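Local coordinates for DNA polymerase sliding clamp B (Sulfolobus tokodaii, PDB 3AIZ), which forms part of a ring-shaped sliding clamp that encircles DNA and tethers the replicative polymerase and other DNA-processing proteins to it, at residues V199-V208 and L240-L248; F12-V22 and Y39-F50. All coordinates share one frame; numbering follows the deposited sequence.

From the N terminus, the chain runs first into contact 2, where the hairpin of strands 34-40 and 46-53 comes back, after 16 intervening residues, against helix 9-16 and the turns after it. That loop is closed before contact 1 opens far downstream, so the two stand in series and neither nests in the other. Contact 1 joins strand 196-201 and helix 202-211 to the last strand, 239-244, and the C-terminal tail. Strands 46-53 and 239-244 are antiparallel neighbours, with I49 N 2.8 Å from I241 O, and through them the N-terminal and C-terminal halves of the clamp subunit meet.

Contact 1: V199-V208 and L240-L248; sequences VYSIEVLKDV and LIFWIAPRL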
loop_
_atom_site.group_PDB
_atom_site.type_symbol
_atom_site.label_atom_id
_atom_site.label_comp_id
_atom_site.label_asym_id
_atom_site.label_seq_id
_atom_site.Cartn_x
_atom_site.Cartn_y
_atom_site.Cartn_z
ATOM N N VAL A 199 -12.090 23.120 40.346
ATOM C CA VAL A 199 -10.956 23.239 39.439
ATOM C C VAL A 199 -10.263 21.889 39.293
ATOM O O VAL A 199 -10.119 21.152 40.267
ATOM C CB VAL A 199 -9.940 24.275 39.952
ATOM C CG1 VAL A 199 -8.786 24.421 38.973
ATOM C CG2 VAL A 199 -10.621 25.611 40.181
ATOM N N TYR A 200 -9.837 21.564 38.075
ATOM C CA TYR A 200 -9.158 20.297 37.821
ATOM C C TYR A 200 -7.962 20.475 36.895
ATOM O O TYR A 200 -7.882 21.450 36.147
ATOM C CB TYR A 200 -10.127 19.276 37.222
ATOM C CG TYR A 200 -11.374 19.068 38.046
ATOM C CD1 TYR A 200 -12.558 19.714 37.721
ATOM C CD2 TYR A 200 -11.366 18.231 39.153
ATOM C CE1 TYR A 200 -13.699 19.529 38.472
ATOM C CE2 TYR A 200 -12.503 18.039 39.912
ATOM C CZ TYR A 200 -13.667 18.690 39.566
ATOM O OH TYR A 200 -14.804 18.503 40.317
ATOM N N SER A 201 -7.034 19.526 36.949
ATOM C CA SER A 201 -5.861 19.544 36.084
ATOM C C SER A 201 -6.255 19.322 34.627
ATOM O O SER A 201 -6.980 18.379 34.312
ATOM C CB SER A 201 -4.862 18.474 36.524
ATOM O OG SER A 201 -3.770 18.395 35.626
ATOM N N ILE A 202 -5.779 20.194 33.742
ATOM C CA ILE A 202 -6.059 20.056 32.317
ATOM C C ILE A 202 -5.434 18.784 31.762
ATOM O O ILE A 202 -6.036 18.093 30.945
ATOM C CB ILE A 202 -5.548 21.261 31.507
ATOM C CG1 ILE A 202 -6.342 22.514 31.866
ATOM C CG2 ILE A 202 -5.658 20.989 30.014
ATOM C CD1 ILE A 202 -6.362 23.548 30.769
ATOM N N GLU A 203 -4.220 18.484 32.212
ATOM C CA GLU A 203 -3.522 17.278 31.784
ATOM C C GLU A 203 -4.391 16.044 31.997
ATOM O O GLU A 203 -4.516 15.197 31.113
ATOM C CB GLU A 203 -2.203 17.126 32.544
ATOM C CG GLU A 203 -1.194 18.228 32.264
ATOM C CD GLU A 203 -0.677 18.195 30.839
ATOM O OE1 GLU A 203 -0.679 17.103 30.231
ATOM O OE2 GLU A 203 -0.263 19.258 30.328
ATOM N N VAL A 204 -4.998 15.954 33.175
ATOM C CA VAL A 204 -5.801 14.794 33.531
ATOM C C VAL A 204 -7.173 14.832 32.871
ATOM O O VAL A 204 -7.615 13.845 32.281
ATOM C CB VAL A 204 -5.977 14.682 35.052
ATOM C CG1 VAL A 204 -6.723 13.407 35.402
ATOM C CG2 VAL A 204 -4.622 14.720 35.738
ATOM N N LEU A 205 -7.844 15.973 32.973
ATOM C CA LEU A 205 -9.176 16.125 32.403
ATOM C C LEU A 205 -9.152 15.910 30.891
ATOM O O LEU A 205 -10.095 15.369 30.315
ATOM C CB LEU A 205 -9.740 17.508 32.733
ATOM C CG LEU A 205 -11.252 17.660 32.581
ATOM C CD1 LEU A 205 -11.964 16.743 33.561
ATOM C CD2 LEU A 205 -11.674 19.104 32.795
ATOM N N LYS A 206 -8.065 16.336 30.256
ATOM C CA LYS A 206 -7.896 16.177 28.818
ATOM C C LYS A 206 -7.806 14.701 28.440
ATOM O O LYS A 206 -8.560 14.220 27.595
ATOM C CB LYS A 206 -6.638 16.910 28.352
ATOM C CG LYS A 206 -6.407 16.889 26.852
ATOM C CD LYS A 206 -4.945 17.161 26.525
ATOM C CE LYS A 206 -4.418 18.363 27.297
ATOM N NZ LYS A 206 -2.972 18.609 27.032
ATOM N N ASP A 207 -6.879 13.988 29.073
ATOM C CA ASP A 207 -6.687 12.563 28.819
ATOM C C ASP A 207 -7.978 11.771 28.997
ATOM O O ASP A 207 -8.353 10.976 28.135
ATOM C CB ASP A 207 -5.603 11.995 29.737
ATOM C CG ASP A 207 -4.228 12.550 29.428
ATOM O OD1 ASP A 207 -4.085 13.259 28.409
ATOM O OD2 ASP A 207 -3.289 12.272 30.204
ATOM N N VAL A 208 -8.649 11.991 30.124
ATOM C CA VAL A 208 -9.904 11.310 30.418
ATOM C C VAL A 208 -10.965 11.618 29.366
ATOM O O VAL A 208 -11.524 10.708 28.752
ATOM C CB VAL A 208 -10.445 11.700 31.808
ATOM C CG1 VAL A 208 -11.826 11.099 32.029
ATOM C CG2 VAL A 208 -9.484 11.253 32.894
ATOM N N LEU A 240 -16.714 2.257 32.142
ATOM C CA LEU A 240 -15.511 2.941 32.597
ATOM C C LEU A 240 -15.898 4.040 33.574
ATOM O O LEU A 240 -16.852 4.780 33.342
ATOM C CB LEU A 240 -14.740 3.536 31.417
ATOM C CG LEU A 240 -13.537 2.739 30.910
ATOM C CD1 LEU A 240 -12.926 3.411 29.691
ATOM C CD2 LEU A 240 -12.501 2.579 32.010
ATOM N N ILE A 241 -15.163 4.139 34.674
ATOM C CA ILE A 241 -15.460 5.135 35.693
ATOM C C ILE A 241 -14.189 5.843 36.131
ATOM O O ILE A 241 -13.217 5.202 36.532
ATOM C CB ILE A 241 -16.138 4.503 36.922
ATOM C CG1 ILE A 241 -17.407 3.756 36.504
ATOM C CG2 ILE A 241 -16.455 5.567 37.962
ATOM C CD1 ILE A 241 -18.119 3.076 37.647
ATOM N N PHE A 242 -14.198 7.168 36.050
ATOM C CA PHE A 242 -13.035 7.959 36.426
ATOM C C PHE A 242 -13.336 8.857 37.615
ATOM O O PHE A 242 -14.458 9.329 37.782
ATOM C CB PHE A 242 -12.557 8.806 35.246
ATOM C CG PHE A 242 -12.098 8.000 34.067
ATOM C CD1 PHE A 242 -12.969 7.701 33.035
ATOM C CD2 PHE A 242 -10.792 7.546 33.991
ATOM C CE1 PHE A 242 -12.550 6.961 31.948
ATOM C CE2 PHE A 242 -10.366 6.805 32.907
ATOM C CZ PHE A 242 -11.246 6.512 31.884
ATOM N N TRP A 243 -12.323 9.082 38.441
ATOM C CA TRP A 243 -12.425 10.027 39.542
ATOM C C TRP A 243 -11.235 10.974 39.511
ATOM O O TRP A 243 -10.085 10.542 39.588
ATOM C CB TRP A 243 -12.490 9.301 40.887
ATOM C CG TRP A 243 -13.828 8.693 41.182
ATOM C CD1 TRP A 243 -14.196 7.392 41.004
ATOM C CD2 TRP A 243 -14.976 9.366 41.713
ATOM N NE1 TRP A 243 -15.502 7.211 41.391
ATOM C CE2 TRP A 243 -16.003 8.408 41.831
ATOM C CE3 TRP A 243 -15.235 10.684 42.102
ATOM C CZ2 TRP A 243 -17.268 8.726 42.319
ATOM C CZ3 TRP A 243 -16.491 10.998 42.586
ATOM C CH2 TRP A 243 -17.491 10.023 42.690
ATOM N N ILE A 244 -11.518 12.267 39.384
ATOM C CA ILE A 244 -10.468 13.276 39.317
ATOM C C ILE A 244 -10.428 14.102 40.595
ATOM O O ILE A 244 -11.436 14.677 41.004
ATOM C CB ILE A 244 -10.660 14.226 38.113
ATOM C CG1 ILE A 244 -10.569 13.459 36.791
ATOM C CG2 ILE A 244 -9.621 15.332 38.140
ATOM C CD1 ILE A 244 -11.790 12.631 36.472
ATOM N N ALA A 245 -9.262 14.155 41.227
ATOM C CA ALA A 245 -9.083 14.983 42.411
ATOM C C ALA A 245 -9.033 16.447 42.001
ATOM O O ALA A 245 -8.253 16.825 41.125
ATOM C CB ALA A 245 -7.815 14.592 43.149
ATOM N N PRO A 246 -9.874 17.280 42.628
ATOM C CA PRO A 246 -9.907 18.712 42.320
ATOM C C PRO A 246 -8.683 19.417 42.882
ATOM O O PRO A 246 -8.055 18.905 43.807
ATOM C CB PRO A 246 -11.162 19.188 43.054
ATOM C CG PRO A 246 -11.290 18.255 44.199
ATOM C CD PRO A 246 -10.843 16.919 43.678
ATOM N N ARG A 247 -8.342 20.573 42.321
ATOM C CA ARG A 247 -7.270 21.388 42.871
ATOM C C ARG A 247 -7.839 22.298 43.947
ATOM O O ARG A 247 -8.718 23.116 43.677
ATOM C CB ARG A 247 -6.601 22.223 41.780
ATOM C CG ARG A 247 -5.839 21.415 40.746
ATOM C CD ARG A 247 -5.061 22.332 39.818
ATOM N NE ARG A 247 -4.375 21.603 38.754
ATOM C CZ ARG A 247 -3.138 21.126 38.851
ATOM N NH1 ARG A 247 -2.446 21.297 39.969
ATOM N NH2 ARG A 247 -2.595 20.476 37.830
ATOM N N LEU A 248 -7.340 22.147 45.169
ATOM C CA LEU A 248 -7.809 22.959 46.285
ATOM C C LEU A 248 -6.826 24.082 46.605
ATOM O O LEU A 248 -7.111 24.961 47.418
ATOM C CB LEU A 248 -8.053 22.090 47.521
ATOM C CG LEU A 248 -9.315 21.221 47.505
ATOM C CD1 LEU A 248 -10.543 22.078 47.251
ATOM C CD2 LEU A 248 -9.215 20.117 46.472
ATOM O OXT LEU A 248 -5.725 24.137 46.054
HETATM O O HOH W 1 -11.572 22.678 43.133
#
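V199 receives the C-terminal tail through its carbonyl: R247 N donates to V199 O at 2.8 Å. A water bridges the same two residues, accepting from V199 N and donating to R247 O. This is the helix-over-sheet layer of the C-terminal half of the PCNA fold, in which helix 202-211 lies along the final strand, the short segments 202-208 and 240-244 running nearly antiparallel (169°) with their axes 9.9 Å apart. Y200 follows. Its CD2 lies 3.5 Å from I244 CG2, while CE2 comes up to P246 CB; the ring crosses the I244 side chain at about a right angle, and its hydroxyl is hydrogen-bonded to I226 O, outside the two segments. S201 holds the N-cap position, and R247 NH2 lies near its CB and OG. The arginine chain, extended from CG to NE, runs alongside the end of strand 196-201 to get there, and its NE also forms a long, weak ion pair with E156. Within the helix, V204 slides past I244 in the opposite direction, CG1 to CG1. One turn later comes V208, whose CG1, anti to the backbone N (chi1 174°), is carried over the F242 ring. L20 and L46 also touch V208, so contact 2 borders this end of the helix. V208 CG1 makes a CH-pi contact with F242, 4.0 Å from the ring centroid and 23° off the ring normal.

Contact 2: F12-V22 and Y39-F50; sequences FYSLLSGLLKV and YLTDDKVLMVIF
Y39 and V22 meet through matching first torsions: the tyrosine CG stands between its own backbone N and carbonyl carbon (chi1 65°), and V22 places CG1 likewise (chi1 66°), which leaves CG2 anti to the backbone N and against CE1 and CZ of the phenol ring. The ring thus points from the strand to the turns after the helix, where Y39 OH donates to L20 O. The acceptor lies at the ring edge, yet the hydroxyl comes from above the carbonyl plane. V22 CB lies 3.5 Å from Y39 CZ, the two side chains crossing at about a right angle, while L19 CB approaches the ring edge. With L19 and V22 at its two ends, the type II turn wraps round the hydroxyl.

In the N-terminal half of the PCNA fold, helix 9-16 and the turns that follow it lie on the hairpin of strands 34-40 and 46-53, and helix 72-80 packs beside them, its L75 and L79 touching L16. The strand 46-53 supplies three residues pointing to this layer. V48 CG1 meets L19 CD2 where the two side chains cross obliquely. L46 reaches L20, CD2 to CD1 at 3.9 Å; L20 also touches V208 and V211 of helix 202-211, placing it between the two halves of the chain.

F50 occupies the helix end of the contact. Its ring takes L15 CD1 at the edge, in plane, whereas the neighbouring F12 ring presents a face to F50 CZ; the ring planes stand at 43° with centroids 5.5 Å apart. At the far end, K21 CD lies 4.2 Å from T41 CG2, and T41 OG1 donates to D43 OD1 at 2.8 Å within the hairpin turn.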
loop_
_atom_site.group_PDB
_atom_site.type_symbol
_atom_site.label_atom_id
_atom_site.label_comp_id
_atom_site.label_asym_id
_atom_site.label_seq_id
_atom_site.Cartn_x
_atom_site.Cartn_y
_atom_site.Cartn_z
ATOM N N PHE A 12 -15.381 -4.652 25.369
ATOM C CA PHE A 12 -14.386 -5.050 26.358
ATOM C C PHE A 12 -13.030 -4.430 26.024
ATOM O O PHE A 12 -12.330 -3.925 26.903
ATOM C CB PHE A 12 -14.267 -6.575 26.395
ATOM C CG PHE A 12 -13.707 -7.116 27.682
ATOM C CD1 PHE A 12 -14.368 -8.121 28.368
ATOM C CD2 PHE A 12 -12.523 -6.623 28.205
ATOM C CE1 PHE A 12 -13.857 -8.625 29.551
ATOM C CE2 PHE A 12 -12.010 -7.121 29.387
ATOM C CZ PHE A 12 -12.677 -8.124 30.061
ATOM N N TYR A 13 -12.665 -4.468 24.745
ATOM C CA TYR A 13 -11.389 -3.926 24.289
ATOM C C TYR A 13 -11.329 -2.407 24.422
ATOM O O TYR A 13 -10.290 -1.850 24.782
ATOM C CB TYR A 13 -11.117 -4.339 22.840
ATOM C CG TYR A 13 -9.854 -3.743 22.256
ATOM C CD1 TYR A 13 -9.902 -2.597 21.472
ATOM C CD2 TYR A 13 -8.615 -4.326 22.487
ATOM C CE1 TYR A 13 -8.752 -2.049 20.936
ATOM C CE2 TYR A 13 -7.459 -3.786 21.956
ATOM C CZ TYR A 13 -7.533 -2.647 21.182
ATOM O OH TYR A 13 -6.385 -2.104 20.650
ATOM N N SER A 14 -12.440 -1.737 24.125
ATOM C CA SER A 14 -12.505 -0.284 24.245
ATOM C C SER A 14 -12.263 0.148 25.685
ATOM O O SER A 14 -11.549 1.118 25.943
ATOM C CB SER A 14 -13.853 0.247 23.753
ATOM O OG SER A 14 -13.926 0.225 22.339
ATOM N N LEU A 15 -12.859 -0.582 26.620
ATOM C CA LEU A 15 -12.686 -0.298 28.036
ATOM C C LEU A 15 -11.216 -0.386 28.439
ATOM O O LEU A 15 -10.666 0.550 29.020
ATOM C CB LEU A 15 -13.527 -1.260 28.877
ATOM C CG LEU A 15 -15.025 -1.224 28.569
ATOM C CD1 LEU A 15 -15.768 -2.338 29.292
ATOM C CD2 LEU A 15 -15.612 0.137 28.916
ATOM N N LEU A 16 -10.582 -1.509 28.120
ATOM C CA LEU A 16 -9.187 -1.730 28.486
ATOM C C LEU A 16 -8.252 -0.690 27.868
ATOM O O LEU A 16 -7.247 -0.312 28.471
ATOM C CB LEU A 16 -8.743 -3.139 28.089
ATOM C CG LEU A 16 -9.453 -4.297 28.792
ATOM C CD1 LEU A 16 -8.960 -5.628 28.255
ATOM C CD2 LEU A 16 -9.253 -4.219 30.297
ATOM N N SER A 17 -8.585 -0.232 26.666
ATOM C CA SER A 17 -7.759 0.750 25.972
ATOM C C SER A 17 -7.939 2.136 26.580
ATOM O O SER A 17 -7.225 3.076 26.229
ATOM C CB SER A 17 -8.098 0.785 24.482
ATOM O OG SER A 17 -9.377 1.359 24.266
ATOM N N GLY A 18 -8.898 2.255 27.491
ATOM C CA GLY A 18 -9.187 3.521 28.134
ATOM C C GLY A 18 -8.482 3.681 29.467
ATOM O O GLY A 18 -8.529 4.748 30.078
ATOM N N LEU A 19 -7.826 2.619 29.921
ATOM C CA LEU A 19 -7.093 2.662 31.179
ATOM C C LEU A 19 -5.860 3.557 31.060
ATOM O O LEU A 19 -4.828 3.141 30.535
ATOM C CB LEU A 19 -6.693 1.251 31.615
ATOM C CG LEU A 19 -7.847 0.258 31.774
ATOM C CD1 LEU A 19 -7.344 -1.083 32.284
ATOM C CD2 LEU A 19 -8.909 0.811 32.706
ATOM N N LEU A 20 -5.980 4.788 31.550
ATOM C CA LEU A 20 -4.910 5.778 31.439
ATOM C C LEU A 20 -3.713 5.464 32.330
ATOM O O LEU A 20 -3.866 5.150 33.510
ATOM C CB LEU A 20 -5.440 7.176 31.767
ATOM C CG LEU A 20 -6.434 7.788 30.780
ATOM C CD1 LEU A 20 -7.045 9.052 31.356
ATOM C CD2 LEU A 20 -5.761 8.072 29.445
ATOM N N LYS A 21 -2.518 5.559 31.754
ATOM C CA LYS A 21 -1.280 5.330 32.494
ATOM C C LYS A 21 -1.252 3.959 33.160
ATOM O O LYS A 21 -0.494 3.738 34.105
ATOM C CB LYS A 21 -1.067 6.423 33.547
ATOM C CG LYS A 21 -0.851 7.816 32.976
ATOM C CD LYS A 21 -0.697 8.841 34.089
ATOM C CE LYS A 21 -0.491 10.243 33.535
ATOM N NZ LYS A 21 0.769 10.356 32.747
ATOM N N VAL A 22 -2.076 3.040 32.666
ATOM C CA VAL A 22 -2.130 1.696 33.228
ATOM C C VAL A 22 -0.837 0.936 32.957
ATOM O O VAL A 22 -0.354 0.895 31.825
ATOM C CB VAL A 22 -3.325 0.886 32.682
ATOM C CG1 VAL A 22 -3.164 0.623 31.190
ATOM C CG2 VAL A 22 -3.465 -0.420 33.442
ATOM N N TYR A 39 -7.296 0.960 39.659
ATOM C CA TYR A 39 -5.979 1.401 40.094
ATOM C C TYR A 39 -5.944 2.917 40.191
ATOM O O TYR A 39 -6.743 3.614 39.564
ATOM C CB TYR A 39 -4.889 0.903 39.144
ATOM C CG TYR A 39 -4.977 1.485 37.758
ATOM C CD1 TYR A 39 -5.870 0.973 36.827
ATOM C CD2 TYR A 39 -4.168 2.546 37.375
ATOM C CE1 TYR A 39 -5.957 1.500 35.554
ATOM C CE2 TYR A 39 -4.247 3.082 36.105
ATOM C CZ TYR A 39 -5.144 2.554 35.197
ATOM O OH TYR A 39 -5.231 3.080 33.929
ATOM N N LEU A 40 -5.009 3.418 40.986
ATOM C CA LEU A 40 -4.884 4.843 41.232
ATOM C C LEU A 40 -3.503 5.302 40.787
ATOM O O LEU A 40 -2.491 4.791 41.264
ATOM C CB LEU A 40 -5.086 5.117 42.722
ATOM C CG LEU A 40 -5.120 6.555 43.232
ATOM C CD1 LEU A 40 -6.163 7.366 42.486
ATOM C CD2 LEU A 40 -5.403 6.557 44.727
ATOM N N THR A 41 -3.461 6.251 39.858
ATOM C CA THR A 41 -2.189 6.766 39.362
ATOM C C THR A 41 -1.272 7.152 40.519
ATOM O O THR A 41 -1.739 7.483 41.608
ATOM C CB THR A 41 -2.385 7.982 38.436
ATOM O OG1 THR A 41 -3.075 9.019 39.144
ATOM C CG2 THR A 41 -3.188 7.592 37.202
ATOM N N ASP A 42 0.035 7.100 40.279
ATOM C CA ASP A 42 1.018 7.393 41.317
ATOM C C ASP A 42 0.785 8.751 41.978
ATOM O O ASP A 42 0.929 8.890 43.194
ATOM C CB ASP A 42 2.437 7.309 40.751
ATOM C CG ASP A 42 2.830 5.892 40.369
ATOM O OD1 ASP A 42 2.223 4.939 40.905
ATOM O OD2 ASP A 42 3.748 5.731 39.537
ATOM N N ASP A 43 0.422 9.747 41.174
ATOM C CA ASP A 43 0.152 11.089 41.686
ATOM C C ASP A 43 -1.116 11.122 42.540
ATOM O O ASP A 43 -1.421 12.130 43.177
ATOM C CB ASP A 43 0.051 12.099 40.539
ATOM C CG ASP A 43 -0.969 11.697 39.491
ATOM O OD1 ASP A 43 -0.808 10.618 38.881
ATOM O OD2 ASP A 43 -1.929 12.464 39.269
ATOM N N LYS A 44 -1.850 10.013 42.538
ATOM C CA LYS A 44 -3.034 9.856 43.378
ATOM C C LYS A 44 -4.156 10.831 43.027
ATOM O O LYS A 44 -5.093 11.009 43.801
ATOM C CB LYS A 44 -2.665 9.991 44.859
ATOM C CG LYS A 44 -1.615 8.999 45.331
ATOM C CD LYS A 44 -2.061 7.566 45.089
ATOM C CE LYS A 44 -1.059 6.571 45.652
ATOM N NZ LYS A 44 0.290 6.736 45.047
ATOM N N VAL A 45 -4.064 11.450 41.856
ATOM C CA VAL A 45 -5.066 12.424 41.438
ATOM C C VAL A 45 -6.196 11.775 40.644
ATOM O O VAL A 45 -7.348 12.205 40.723
ATOM C CB VAL A 45 -4.438 13.557 40.601
ATOM C CG1 VAL A 45 -5.510 14.521 40.120
ATOM C CG2 VAL A 45 -3.382 14.291 41.412
ATOM N N LEU A 46 -5.865 10.737 39.886
ATOM C CA LEU A 46 -6.842 10.080 39.026
ATOM C C LEU A 46 -7.025 8.613 39.391
ATOM O O LEU A 46 -6.056 7.855 39.453
ATOM C CB LEU A 46 -6.418 10.192 37.561
ATOM C CG LEU A 46 -7.297 9.461 36.544
ATOM C CD1 LEU A 46 -8.672 10.103 36.468
ATOM C CD2 LEU A 46 -6.635 9.451 35.181
ATOM N N MET A 47 -8.271 8.218 39.625
ATOM C CA MET A 47 -8.594 6.819 39.872
ATOM C C MET A 47 -9.331 6.221 38.684
ATOM O O MET A 47 -10.444 6.632 38.362
ATOM C CB MET A 47 -9.446 6.669 41.132
ATOM C CG MET A 47 -9.973 5.256 41.344
ATOM S SD MET A 47 -10.874 5.063 42.892
ATOM C CE MET A 47 -9.582 5.450 44.072
ATOM N N VAL A 48 -8.705 5.248 38.031
ATOM C CA VAL A 48 -9.327 4.587 36.893
ATOM C C VAL A 48 -10.041 3.314 37.334
ATOM O O VAL A 48 -9.454 2.456 37.992
ATOM C CB VAL A 48 -8.301 4.247 35.800
ATOM C CG1 VAL A 48 -8.998 3.640 34.595
ATOM C CG2 VAL A 48 -7.530 5.491 35.396
ATOM N N ILE A 49 -11.315 3.205 36.972
ATOM C CA ILE A 49 -12.108 2.035 37.322
ATOM C C ILE A 49 -12.713 1.375 36.091
ATOM O O ILE A 49 -13.333 2.032 35.256
ATOM C CB ILE A 49 -13.247 2.387 38.299
ATOM C CG1 ILE A 49 -12.681 2.869 39.634
ATOM C CG2 ILE A 49 -14.147 1.186 38.522
ATOM C CD1 ILE A 49 -13.745 3.248 40.635
ATOM N N PHE A 50 -12.517 0.067 35.987
ATOM C CA PHE A 50 -13.163 -0.739 34.965
ATOM C C PHE A 50 -14.140 -1.667 35.668
ATOM O O PHE A 50 -13.748 -2.415 36.559
ATOM C CB PHE A 50 -12.114 -1.543 34.195
ATOM C CG PHE A 50 -12.667 -2.736 33.476
ATOM C CD1 PHE A 50 -13.445 -2.583 32.344
ATOM C CD2 PHE A 50 -12.396 -4.017 33.928
ATOM C CE1 PHE A 50 -13.951 -3.682 31.682
ATOM C CE2 PHE A 50 -12.900 -5.118 33.269
ATOM C CZ PHE A 50 -13.678 -4.951 32.144
#